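Local atomic coordinates of metallo-beta-lactamase (Serratia marcescens, PDB entry 6K4X), a protein that hydrolyses beta-lactam antibiotics with the help of two zinc ions and is held here in complex with a sulfanylbenzoic acid inhibitor. Residues 70-75 / 148-153; 91-96 / 127-132; 104-109 / 117-122. All blocks are in the same frame, centred on the assembly; numbering follows the deposited sequence.

Contact 1 of 3, residues 70-75 / 148-153. With ZN (zinc ion), chain B; D0U (4-azanyl-2-sulfanyl-benzoic acid), chain E.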
ATOM      1  N   SER A  70      -3.177   1.056   6.167  1.00  5.62           N
ATOM      2  CA  SER A  70      -3.530  -0.034   5.267  1.00  5.48           C
ATOM      3  C   SER A  70      -3.861   0.526   3.890  1.00  5.85           C
ATOM      4  O   SER A  70      -4.715   1.423   3.769  1.00  6.61           O
ATOM      5  CB  SER A  70      -4.701  -0.795   5.826  1.00  5.75           C
ATOM      6  OG  SER A  70      -5.163  -1.795   4.915  1.00  6.54           O
ATOM      7  N   THR A  71      -3.256  -0.038   2.843  1.00  5.76           N
ATOM      8  CA  THR A  71      -3.703   0.231   1.464  1.00  6.25           C
ATOM      9  C   THR A  71      -5.055  -0.455   1.220  1.00  6.03           C
ATOM     10  O   THR A  71      -6.080   0.201   1.036  1.00  6.00           O
ATOM     11  CB  THR A  71      -2.669  -0.205   0.415  1.00  6.97           C
ATOM     12  OG1 THR A  71      -2.338  -1.580   0.638  1.00  7.06           O
ATOM     13  CG2 THR A  71      -1.428   0.664   0.422  1.00  7.42           C
ATOM     14  N   HIS A  72      -5.064  -1.792   1.220  1.00  6.08           N
ATOM     15  CA  HIS A  72      -6.313  -2.500   1.113  1.00  6.12           C
ATOM     16  C   HIS A  72      -6.242  -3.845   1.826  1.00  5.92           C
ATOM     17  O   HIS A  72      -5.180  -4.379   2.138  1.00  6.14           O
ATOM     18  CB  HIS A  72      -6.796  -2.645  -0.342  1.00  6.17           C
ATOM     19  CG  HIS A  72      -6.057  -3.652  -1.155  1.00  5.40           C
ATOM     20  ND1 HIS A  72      -4.970  -3.334  -1.914  1.00  6.39           N
ATOM     21  CD2 HIS A  72      -6.270  -4.979  -1.349  1.00  5.59           C
ATOM     22  CE1 HIS A  72      -4.555  -4.411  -2.562  1.00  6.54           C
ATOM     23  NE2 HIS A  72      -5.327  -5.475  -2.222  1.00  6.27           N
ATOM     24  N   SER A  73      -7.440  -4.392   2.052  1.00  6.30           N
ATOM     25  CA  SER A  73      -7.688  -5.477   2.991  1.00  6.29           C
ATOM     26  C   SER A  73      -7.748  -6.836   2.294  1.00  6.37           C
ATOM     27  O   SER A  73      -8.761  -7.539   2.384  1.00  7.17           O
ATOM     28  CB  SER A  73      -8.960  -5.168   3.724  1.00  7.05           C
ATOM     29  OG  SER A  73     -10.008  -4.816   2.825  1.00  8.42           O
ATOM     30  N   HIS A  74      -6.628  -7.208   1.646  1.00  6.13           N
ATOM     31  CA  HIS A  74      -6.420  -8.586   1.201  1.00  6.40           C
ATOM     32  C   HIS A  74      -5.211  -9.150   1.938  1.00  6.34           C
ATOM     33  O   HIS A  74      -4.375  -8.404   2.445  1.00  6.80           O
ATOM     34  CB  HIS A  74      -6.188  -8.679  -0.308  1.00  6.21           C
ATOM     35  CG  HIS A  74      -7.390  -8.298  -1.100  1.00  6.29           C
ATOM     36  ND1 HIS A  74      -7.329  -7.813  -2.371  1.00  6.37           N
ATOM     37  CD2 HIS A  74      -8.698  -8.399  -0.783  1.00  6.37           C
ATOM     38  CE1 HIS A  74      -8.559  -7.603  -2.786  1.00  5.70           C
ATOM     39  NE2 HIS A  74      -9.411  -7.953  -1.846  1.00  6.36           N
ATOM     40  N   GLU A  75      -5.163 -10.473   2.019  1.00  6.33           N
ATOM     41  CA  GLU A  75      -4.209 -11.185   2.864  1.00  6.79           C
ATOM     42  C   GLU A  75      -2.755 -10.841   2.543  1.00  6.86           C
ATOM     43  O   GLU A  75      -1.903 -10.961   3.423  1.00  7.69           O
ATOM     44  CB  GLU A  75      -4.454 -12.686   2.774  1.00  9.05           C
ATOM     45  CG  GLU A  75      -4.047 -13.310   1.443  1.00 11.99           C
ATOM     46  CD  GLU A  75      -4.139 -14.821   1.267  1.00 17.15           C
ATOM     47  OE1 GLU A  75      -3.817 -15.537   2.222  1.00 21.91           O
ATOM     48  OE2 GLU A  75      -4.507 -15.281   0.155  1.00 21.51           O
ATOM     49  N   PRO A 148     -10.588   3.651  -4.436  1.00  6.51           N
ATOM     50  CA  PRO A 148     -11.399   2.437  -4.470  1.00  7.09           C
ATOM     51  C   PRO A 148     -11.376   1.755  -5.842  1.00  6.43           C
ATOM     52  O   PRO A 148     -10.944   2.322  -6.862  1.00  7.53           O
ATOM     53  CB  PRO A 148     -12.800   2.968  -4.149  1.00  7.74           C
ATOM     54  CG  PRO A 148     -12.796   4.360  -4.750  1.00  7.35           C
ATOM     55  CD  PRO A 148     -11.411   4.874  -4.402  1.00  7.26           C
ATOM     56  N   GLY A 149     -11.888   0.539  -5.852  1.00  6.88           N
ATOM     57  CA  GLY A 149     -12.133  -0.184  -7.059  1.00  6.86           C
ATOM     58  C   GLY A 149     -11.678  -1.615  -6.948  1.00  6.73           C
ATOM     59  O   GLY A 149     -12.451  -2.540  -7.135  1.00  8.04           O
ATOM     60  N   HIS A 150     -10.405  -1.823  -6.621  1.00  5.99           N
ATOM     61  CA  HIS A 150      -9.905  -3.158  -6.230  1.00  6.36           C
ATOM     62  C   HIS A 150     -10.560  -3.611  -4.919  1.00  6.22           C
ATOM     63  O   HIS A 150     -10.845  -4.803  -4.752  1.00  6.89           O
ATOM     64  CB  HIS A 150      -8.387  -3.133  -6.221  1.00  6.29           C
ATOM     65  CG  HIS A 150      -7.728  -4.413  -5.874  1.00  5.93           C
ATOM     66  ND1 HIS A 150      -7.481  -5.372  -6.810  1.00  6.02           N
ATOM     67  CD2 HIS A 150      -7.195  -4.855  -4.716  1.00  6.51           C
ATOM     68  CE1 HIS A 150      -6.796  -6.361  -6.233  1.00  6.24           C
ATOM     69  NE2 HIS A 150      -6.648  -6.095  -4.929  1.00  6.66           N
ATOM     70  N   THR A 151     -10.770  -2.644  -4.020  1.00  6.05           N
ATOM     71  CA  THR A 151     -11.585  -2.805  -2.829  1.00  6.30           C
ATOM     72  C   THR A 151     -12.293  -1.478  -2.605  1.00  6.88           C
ATOM     73  O   THR A 151     -11.815  -0.433  -3.062  1.00  6.88           O
ATOM     74  CB  THR A 151     -10.785  -3.159  -1.553  1.00  6.33           C
ATOM     75  OG1 THR A 151      -9.993  -2.029  -1.158  1.00  6.37           O
ATOM     76  CG2 THR A 151      -9.961  -4.420  -1.664  1.00  6.62           C
ATOM     77  N   GLU A 152     -13.401  -1.496  -1.867  1.00  7.14           N
ATOM     78  CA  GLU A 152     -14.129  -0.246  -1.687  1.00  7.67           C
ATOM     79  C   GLU A 152     -13.358   0.746  -0.812  1.00  6.73           C
ATOM     80  O   GLU A 152     -13.465   1.961  -1.015  1.00  7.18           O
ATOM     81  CB  GLU A 152     -15.485  -0.514  -1.035  1.00  8.77           C
ATOM     82  CG  GLU A 152     -16.520  -1.153  -1.935  1.00 13.01           C
ATOM     83  CD  GLU A 152     -17.936  -1.150  -1.392  1.00 18.91           C
ATOM     84  OE1 GLU A 152     -18.122  -0.693  -0.258  1.00 20.39           O
ATOM     85  OE2 GLU A 152     -18.854  -1.589  -2.131  1.00 27.51           O
ATOM     86  N   GLY A 153     -12.575   0.242   0.154  1.00  6.08           N
ATOM     87  CA  GLY A 153     -11.894   1.136   1.093  1.00  6.20           C
ATOM     88  C   GLY A 153     -10.419   1.350   0.783  1.00  5.77           C
ATOM     89  O   GLY A 153      -9.684   1.799   1.654  1.00  6.35           O
TER
HETATM   90 ZN    ZN B 301      -5.717  -7.057  -3.419  1.00  6.27          ZN
HETATM   91  O2  D0U E 304      -3.020  -6.239  -5.205  1.00  6.85           O
HETATM   92  C7  D0U E 304      -3.297  -6.623  -6.363  1.00  6.52           C
HETATM   93  O1  D0U E 304      -3.171  -5.866  -7.368  1.00  7.73           O
HETATM   94  C3  D0U E 304      -3.814  -7.994  -6.616  1.00  6.68           C
HETATM   95  C2  D0U E 304      -3.849  -8.402  -7.979  1.00  7.58           C
HETATM   96  C4  D0U E 304      -4.238  -8.875  -5.605  1.00  6.72           C
HETATM   97  S1  D0U E 304      -4.187  -8.668  -3.912  1.00  6.27           S
HETATM   98  C5  D0U E 304      -4.726 -10.135  -6.019  1.00  7.61           C
HETATM   99  C6  D0U E 304      -4.780 -10.531  -7.357  1.00  8.26           C
HETATM  100  N1  D0U E 304      -5.232 -11.794  -7.717  1.00 11.20           N
HETATM  101  C1  D0U E 304      -4.320  -9.671  -8.314  1.00  8.04           C
HETATM  102  O   HOH W   1      -7.486   1.378   3.436  1.00  6.70           O

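Contact 2 of 3, residues 91-96 / 127-132. With SO4 (sulfate ion), chain F.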
ATOM      1  N   THR A  91      -2.188   2.081  16.279  1.00  6.70           N
ATOM      2  CA  THR A  91      -3.536   2.193  15.738  1.00  6.79           C
ATOM      3  C   THR A  91      -3.480   1.932  14.242  1.00  6.80           C
ATOM      4  O   THR A  91      -2.573   2.443  13.556  1.00  6.84           O
ATOM      5  CB  THR A  91      -4.123   3.573  16.006  1.00  7.07           C
ATOM      6  OG1 THR A  91      -4.217   3.703  17.426  1.00  8.71           O
ATOM      7  CG2 THR A  91      -5.485   3.775  15.389  1.00  8.52           C
ATOM      8  N   VAL A  92      -4.419   1.138  13.733  1.00  6.41           N
ATOM      9  CA  VAL A  92      -4.499   0.810  12.322  1.00  6.39           C
ATOM     10  C   VAL A  92      -5.500   1.750  11.650  1.00  6.34           C
ATOM     11  O   VAL A  92      -6.639   1.868  12.105  1.00  7.45           O
ATOM     12  CB  VAL A  92      -4.940  -0.652  12.154  1.00  6.86           C
ATOM     13  CG1 VAL A  92      -5.077  -1.017  10.692  1.00  7.27           C
ATOM     14  CG2 VAL A  92      -3.978  -1.596  12.869  1.00  6.92           C
ATOM     15  N   LEU A  93      -5.094   2.401  10.557  1.00  6.17           N
ATOM     16  CA  LEU A  93      -5.948   3.338   9.857  1.00  6.05           C
ATOM     17  C   LEU A  93      -6.229   2.824   8.455  1.00  6.42           C
ATOM     18  O   LEU A  93      -5.329   2.346   7.769  1.00  7.01           O
ATOM     19  CB  LEU A  93      -5.292   4.705   9.780  1.00  7.03           C
ATOM     20  CG  LEU A  93      -4.979   5.351  11.118  1.00  8.07           C
ATOM     21  CD1 LEU A  93      -4.313   6.693  10.922  1.00  9.42           C
ATOM     22  CD2 LEU A  93      -6.201   5.514  11.987  1.00  8.60           C
ATOM     23  N   ALA A  94      -7.480   2.968   8.009  1.00  6.42           N
ATOM     24  CA  ALA A  94      -7.910   2.421   6.746  1.00  6.73           C
ATOM     25  C   ALA A  94      -9.087   3.219   6.206  1.00  6.54           C
ATOM     26  O   ALA A  94      -9.818   3.912   6.944  1.00  6.79           O
ATOM     27  CB  ALA A  94      -8.288   0.973   6.900  1.00  7.24           C
ATOM     28  N   GLY A  95      -9.357   3.014   4.919  1.00  6.15           N
ATOM     29  CA  GLY A  95     -10.562   3.545   4.332  1.00  6.27           C
ATOM     30  C   GLY A  95     -11.789   2.963   5.002  1.00  6.56           C
ATOM     31  O   GLY A  95     -11.803   1.807   5.413  1.00  7.03           O
ATOM     32  N   ALA A  96     -12.853   3.773   5.102  1.00  6.70           N
ATOM     33  CA  ALA A  96     -14.044   3.429   5.879  1.00  7.29           C
ATOM     34  C   ALA A  96     -14.583   2.054   5.516  1.00  6.65           C
ATOM     35  O   ALA A  96     -14.942   1.303   6.413  1.00  7.06           O
ATOM     36  CB  ALA A  96     -15.113   4.480   5.679  1.00  8.50           C
ATOM     37  N   ARG A 127      -9.354   1.995  12.780  1.00  6.91           N
ATOM     38  CA  ARG A 127     -10.131   3.223  12.681  1.00  7.10           C
ATOM     39  C   ARG A 127     -10.177   3.697  11.232  1.00  6.34           C
ATOM     40  O   ARG A 127      -9.246   3.463  10.477  1.00  7.89           O
ATOM     41  CB  ARG A 127      -9.483   4.318  13.530  1.00  7.19           C
ATOM     42  CG  ARG A 127      -9.121   3.909  14.949  1.00  9.83           C
ATOM     43  CD  ARG A 127     -10.341   3.812  15.835  1.00  9.66           C
ATOM     44  NE  ARG A 127     -10.005   3.399  17.210  1.00 11.31           N
ATOM     45  CZ  ARG A 127     -10.127   2.166  17.701  1.00 10.80           C
ATOM     46  NH1 ARG A 127      -9.779   1.902  18.957  1.00 12.18           N
ATOM     47  NH2 ARG A 127     -10.651   1.223  16.951  1.00 10.79           N
ATOM     48  N   ALA A 128     -11.240   4.402  10.860  1.00  6.35           N
ATOM     49  CA  ALA A 128     -11.413   4.920   9.515  1.00  6.79           C
ATOM     50  C   ALA A 128     -10.751   6.289   9.353  1.00  6.52           C
ATOM     51  O   ALA A 128     -10.771   7.128  10.251  1.00  8.01           O
ATOM     52  CB  ALA A 128     -12.884   5.046   9.187  1.00  7.27           C
ATOM     53  N   VAL A 129     -10.261   6.537   8.139  1.00  7.20           N
ATOM     54  CA  VAL A 129      -9.872   7.854   7.665  1.00  7.12           C
ATOM     55  C   VAL A 129     -10.644   8.173   6.384  1.00  7.27           C
ATOM     56  O   VAL A 129     -11.012   7.267   5.632  1.00  8.45           O
ATOM     57  CB  VAL A 129      -8.366   7.945   7.389  1.00  8.42           C
ATOM     58  CG1 VAL A 129      -7.577   7.753   8.661  1.00  8.54           C
ATOM     59  CG2 VAL A 129      -7.906   6.986   6.312  1.00  9.52           C
ATOM     60  N   ALA A 130     -10.831   9.470   6.124  1.00  7.55           N
ATOM     61  CA  ALA A 130     -11.550   9.958   4.962  1.00  8.12           C
ATOM     62  C   ALA A 130     -10.578  10.360   3.855  1.00  8.05           C
ATOM     63  O   ALA A 130      -9.402  10.640   4.085  1.00  8.15           O
ATOM     64  CB  ALA A 130     -12.402  11.144   5.342  1.00  9.05           C
ATOM     65  N   ASP A 131     -11.118  10.461   2.642  1.00  7.94           N
ATOM     66  CA  ASP A 131     -10.380  11.016   1.528  1.00  7.99           C
ATOM     67  C   ASP A 131      -9.835  12.391   1.906  1.00  8.36           C
ATOM     68  O   ASP A 131     -10.587  13.246   2.405  1.00  8.92           O
ATOM     69  CB  ASP A 131     -11.288  11.120   0.305  1.00  9.14           C
ATOM     70  CG  ASP A 131     -10.560  11.526  -0.960  1.00 10.89           C
ATOM     71  OD1 ASP A 131      -9.411  11.105  -1.209  1.00  8.85           O
ATOM     72  OD2 ASP A 131     -11.209  12.209  -1.771  1.00 16.76           O
ATOM     73  N   GLY A 132      -8.549  12.616   1.638  1.00  7.99           N
ATOM     74  CA  GLY A 132      -7.914  13.897   1.874  1.00  8.80           C
ATOM     75  C   GLY A 132      -7.409  14.102   3.295  1.00  8.13           C
ATOM     76  O   GLY A 132      -6.774  15.099   3.587  1.00  9.49           O
TER
HETATM   77  S   SO4 F 305     -10.709  -1.749  19.421  1.00 15.16           S
HETATM   78  O1  SO4 F 305     -11.374  -1.340  18.199  1.00 17.03           O
HETATM   79  O2  SO4 F 305     -11.854  -2.218  20.274  1.00 14.69           O
HETATM   80  O3  SO4 F 305      -9.703  -2.850  19.307  1.00 15.88           O
HETATM   81  O4  SO4 F 305      -9.987  -0.656  20.068  1.00 17.38           O
HETATM   82  O   HOH W   2     -12.664   6.368   3.759  1.00  8.87           O

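Contact 3 of 3, residues 104-109 / 117-122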
ATOM      1  N   THR A 104     -12.122  -8.265  10.892  1.00  7.14           N
ATOM      2  CA  THR A 104     -12.558  -9.670  10.886  1.00  7.71           C
ATOM      3  C   THR A 104     -11.612 -10.562  10.085  1.00  7.19           C
ATOM      4  O   THR A 104     -11.633 -11.787  10.271  1.00  8.83           O
ATOM      5  CB  THR A 104     -13.964  -9.802  10.316  1.00  7.93           C
ATOM      6  OG1 THR A 104     -13.917  -9.406   8.951  1.00  8.33           O
ATOM      7  CG2 THR A 104     -14.985  -9.012  11.096  1.00  8.23           C
ATOM      8  N   GLY A 105     -10.886  -9.969   9.143  1.00  7.56           N
ATOM      9  CA  GLY A 105     -10.061 -10.703   8.203  1.00  7.96           C
ATOM     10  C   GLY A 105     -10.835 -11.421   7.120  1.00  7.92           C
ATOM     11  O   GLY A 105     -10.285 -12.300   6.481  1.00  8.76           O
ATOM     12  N   VAL A 106     -12.073 -10.995   6.859  1.00  7.03           N
ATOM     13  CA  VAL A 106     -12.937 -11.614   5.867  1.00  7.40           C
ATOM     14  C   VAL A 106     -13.463 -10.516   4.941  1.00  7.31           C
ATOM     15  O   VAL A 106     -14.117  -9.586   5.385  1.00  8.00           O
ATOM     16  CB  VAL A 106     -14.126 -12.351   6.504  1.00  9.17           C
ATOM     17  CG1 VAL A 106     -14.999 -12.997   5.444  1.00  9.83           C
ATOM     18  CG2 VAL A 106     -13.680 -13.366   7.549  1.00  9.88           C
ATOM     19  N   SER A 107     -13.158 -10.631   3.650  1.00  7.21           N
ATOM     20  CA  SER A 107     -13.611  -9.674   2.656  1.00  7.72           C
ATOM     21  C   SER A 107     -15.081  -9.909   2.316  1.00  7.96           C
ATOM     22  O   SER A 107     -15.526 -11.054   2.246  1.00  8.54           O
ATOM     23  CB  SER A 107     -12.784  -9.748   1.395  1.00  7.97           C
ATOM     24  OG  SER A 107     -11.476  -9.233   1.572  1.00  8.06           O
ATOM     25  N   PRO A 108     -15.855  -8.842   2.061  1.00  8.30           N
ATOM     26  CA  PRO A 108     -17.288  -8.943   1.825  1.00  9.20           C
ATOM     27  C   PRO A 108     -17.628  -9.202   0.361  1.00  8.83           C
ATOM     28  O   PRO A 108     -16.787  -9.098  -0.534  1.00  8.78           O
ATOM     29  CB  PRO A 108     -17.778  -7.543   2.209  1.00 11.35           C
ATOM     30  CG  PRO A 108     -16.641  -6.640   1.803  1.00 10.58           C
ATOM     31  CD  PRO A 108     -15.399  -7.448   2.125  1.00  9.07           C
ATOM     32  N   LYS A 109     -18.926  -9.449   0.137  1.00  9.62           N
ATOM     33  CA  LYS A 109     -19.404  -9.915  -1.161  1.00 11.42           C
ATOM     34  C   LYS A 109     -19.303  -8.822  -2.225  1.00  9.94           C
ATOM     35  O   LYS A 109     -19.293  -9.111  -3.442  1.00 13.10           O
ATOM     36  CB  LYS A 109     -20.822 -10.469  -1.037  1.00 11.47           C
ATOM     37  CG  LYS A 109     -21.875  -9.472  -0.604  1.00 12.53           C
ATOM     38  CD  LYS A 109     -23.218 -10.143  -0.443  1.00 15.09           C
ATOM     39  CE  LYS A 109     -24.282  -9.214   0.092  1.00 19.59           C
ATOM     40  NZ  LYS A 109     -25.557  -9.956   0.261  1.00 20.48           N
ATOM     41  N   LEU A 117     -11.093 -15.423  -2.247  1.00  9.54           N
ATOM     42  CA  LEU A 117     -10.124 -14.805  -1.338  1.00  9.39           C
ATOM     43  C   LEU A 117      -9.880 -15.704  -0.129  1.00  9.73           C
ATOM     44  O   LEU A 117     -10.799 -16.391   0.328  1.00 12.87           O
ATOM     45  CB  LEU A 117     -10.624 -13.436  -0.867  1.00  8.75           C
ATOM     46  CG  LEU A 117     -10.697 -12.373  -1.955  1.00  8.43           C
ATOM     47  CD1 LEU A 117     -11.606 -11.224  -1.534  1.00  9.42           C
ATOM     48  CD2 LEU A 117      -9.302 -11.876  -2.303  1.00  9.71           C
ATOM     49  N   SER A 118      -8.664 -15.631   0.410  1.00  9.75           N
ATOM     50  CA  SER A 118      -8.344 -16.318   1.643  1.00  9.80           C
ATOM     51  C   SER A 118      -8.448 -15.331   2.803  1.00  8.24           C
ATOM     52  O   SER A 118      -7.983 -14.195   2.722  1.00  9.31           O
ATOM     53  CB  SER A 118      -6.978 -16.937   1.587  1.00 13.56           C
ATOM     54  OG  SER A 118      -6.901 -17.894   0.538  1.00 19.97           O
ATOM     55  N   ASN A 119      -9.030 -15.774   3.905  1.00  8.38           N
ATOM     56  CA  ASN A 119      -9.132 -14.965   5.099  1.00  7.94           C
ATOM     57  C   ASN A 119      -7.757 -14.744   5.718  1.00  7.17           C
ATOM     58  O   ASN A 119      -6.802 -15.460   5.421  1.00  9.36           O
ATOM     59  CB  ASN A 119     -10.043 -15.609   6.136  1.00  8.33           C
ATOM     60  CG  ASN A 119     -11.458 -15.804   5.638  1.00  9.32           C
ATOM     61  OD1 ASN A 119     -11.899 -15.208   4.657  1.00 10.27           O
ATOM     62  ND2 ASN A 119     -12.205 -16.610   6.366  1.00 11.54           N
ATOM     63  N   PHE A 120      -7.668 -13.755   6.592  1.00  7.39           N
ATOM     64  CA  PHE A 120      -6.439 -13.451   7.268  1.00  6.89           C
ATOM     65  C   PHE A 120      -6.758 -13.020   8.693  1.00  7.72           C
ATOM     66  O   PHE A 120      -7.921 -12.854   9.072  1.00  7.81           O
ATOM     67  CB  PHE A 120      -5.652 -12.407   6.468  1.00  7.02           C
ATOM     68  CG  PHE A 120      -6.368 -11.094   6.250  1.00  7.30           C
ATOM     69  CD1 PHE A 120      -7.173 -10.904   5.137  1.00  7.84           C
ATOM     70  CD2 PHE A 120      -6.228 -10.058   7.154  1.00  7.77           C
ATOM     71  CE1 PHE A 120      -7.825  -9.698   4.937  1.00  8.44           C
ATOM     72  CE2 PHE A 120      -6.902  -8.864   6.966  1.00  8.17           C
ATOM     73  CZ  PHE A 120      -7.680  -8.681   5.848  1.00  8.13           C
ATOM     74  N   PRO A 121      -5.752 -12.856   9.568  1.00  8.04           N
ATOM     75  CA  PRO A 121      -6.059 -12.563  10.962  1.00  8.87           C
ATOM     76  C   PRO A 121      -6.670 -11.167  11.143  1.00  8.24           C
ATOM     77  O   PRO A 121      -6.142 -10.170  10.643  1.00  8.34           O
ATOM     78  CB  PRO A 121      -4.691 -12.666  11.645  1.00  9.12           C
ATOM     79  CG  PRO A 121      -3.905 -13.584  10.750  1.00  9.83           C
ATOM     80  CD  PRO A 121      -4.330 -13.192   9.358  1.00  8.60           C
ATOM     81  N   GLY A 122      -7.758 -11.092  11.905  1.00  7.42           N
ATOM     82  CA  GLY A 122      -8.377  -9.831  12.214  1.00  7.96           C
ATOM     83  C   GLY A 122      -7.514  -9.011  13.145  1.00  7.89           C
ATOM     84  O   GLY A 122      -6.808  -9.555  14.006  1.00  7.92           O
TER
HETATM   85  O   HOH W   3     -10.265 -14.132   9.675  1.00 12.65           O
HETATM   86  O   HOH W   4     -11.683 -13.133   2.825  1.00  9.33           O

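Contact 1 of 3, residues 70-75 / 148-153
His72, His74 and His150 converge on one zinc ion, two from the loop after strand 65-69 and one from the loop before strand 155-163. His72 and His150 bind through NE2, each 2.0 Å from the zinc, whereas His74 binds through its other ring nitrogen, ND1, at 2.1 Å. The sulfur S1 of 4-azanyl-2-sulfanyl-benzoic acid takes the fourth position, 2.3 Å from the metal. Because the metal draws the three nitrogens together, the rings are tightly gathered: His150 turns its edge to the face of His72 in an offset edge-to-face pair, planes at 75°, with CD2 of His150 3.4 Å from CE1 of His72. The His150 ring gets there with CG anti to the backbone N (chi1 -179°), which extends the ring toward the zinc. On the side of the zinc opposite S1, the methyl CG2 of Thr151 packs 3.6 Å from NE2 of His74, while its OG1 is bonded to Asn98. Packing is looser at Gly153, where a water lies between Ser70 O and Gly153 O, 2.9 Å from the latter. The far ring nitrogens are each held by a second-shell acceptor: His72 ND1 by Asp174, His74 NE2 by Asp111 and His150 ND1 by the carbonyl of Thr177. These bonds fix the ring rotations and leave the opposite nitrogens to the metal, the three-histidine site of subclass B1 and B3 metallo-beta-lactamases. The sulfur fills the position that a zinc-bound water or hydroxide takes in related enzymes, consistent with inhibition by its displacement.

Contact 2 of 3, residues 91-96 / 127-132
The carbonyl O of Val92 receives the backbone N of Arg127 at 2.8 Å, the shortest direct bond between the two strands. From there the parallel pairing runs on: Ala94 N donates to Arg127 O at 3.1 Å, and Val129 N to Ala94 O at 2.9 Å. Ala94 thus uses both its backbone N and O toward the same neighbour. Past this point the direct backbone pairing gives way to a water that links Ala96 N to Val129 O, while the methyls of Ala96 and Ala128 meet. On the face shared by Leu93 and Arg127, CD2 of Leu93 lies 3.8 Å from CB of Arg127. CG1 of Val129 meets CB of Leu93 at 4.0 Å, the two side chains crossing at about a right angle. Arg127 bends at its second torsion (chi2 -75°) after CG passes CG2 of Thr91 at 3.7 Å. Its guanidinium then meets a sulfate edge-on, NH1 donating to O4 almost straight (176°) and NH2 to O1 at 2.9 Å; the ion, probably from the crystallisation liquor, is also bound by Lys125 N. On the face of Ala94 and Ala128, helix 99-104 packs through Leu102 and Val99. Strand 91-95, that helix and strand 126-129 form a beta-alpha-beta unit that ends the seven-stranded mixed sheet, one of the two sheets of the metallo-beta-lactamase alpha-beta/beta-alpha sandwich.

Contact 3 of 3, residues 104-109 / 117-122
Phe120 lays one face of its ring against the backbone of Gly105, whose CA stands 3.8 Å from the ring centroid and only 8° off the normal, a CH-pi contact. The ring is folded back against the glycine because its CG sits between the backbone N and the carbonyl carbon (chi1 59°). One backbone hydrogen bond joins the same pair, Phe120 N donating to Gly105 O at 3.0 Å, with a CA-H...O contact beside it, in which the CA of Gly105 comes within 3.2 Å of Phe120 O. The positive phi of Gly105 favours glycine at this close approach. The residue marks where the chain leaves helix 99-104, at whose end Thr104 forms an ST turn, its OG1 accepting from Val106 N and also bonded to Asp100 O. From here the two segments run in roughly opposite directions within the long connection to strand 126-129. Asn119 and Val106 lie side by side and point the same way, with CG2 of Val106 3.8 Å from ND2 of Asn119. The other amide atom, OD1, is joined through a water to Ser107 N. Nearer the zinc site, CD1 of Leu117 presses on CB of Ser107 at 3.5 Å, tighter than usual, and both residues touch His74. A second water accompanies the Gly105 end, donating to Thr104 O and to Phe120 O, the latter 2.7 Å away.

How the contacts relate
Contact 1 holds the metal site, and the other two meet different ends of its 70-75 segment. Contact 2 reaches it where strand 65-69 runs out: Ser70 N is 3.0 Å from Leu93 O, a probable hydrogen bond, and Ala94 remains about 8 Å from His72 between side chains. Contact 3 packs against the other end, with CE1 of Phe120 3.5 Å from Ser73 O. Leu117 there comes within about 6 Å of both a zinc ion and the inhibitor, measured from its side chain. Contacts 2 and 3 do not touch, their nearest atoms being about 8 Å apart, though helix 99-104 connects them along the chain, leading from strand 91-95 into segment 104-109.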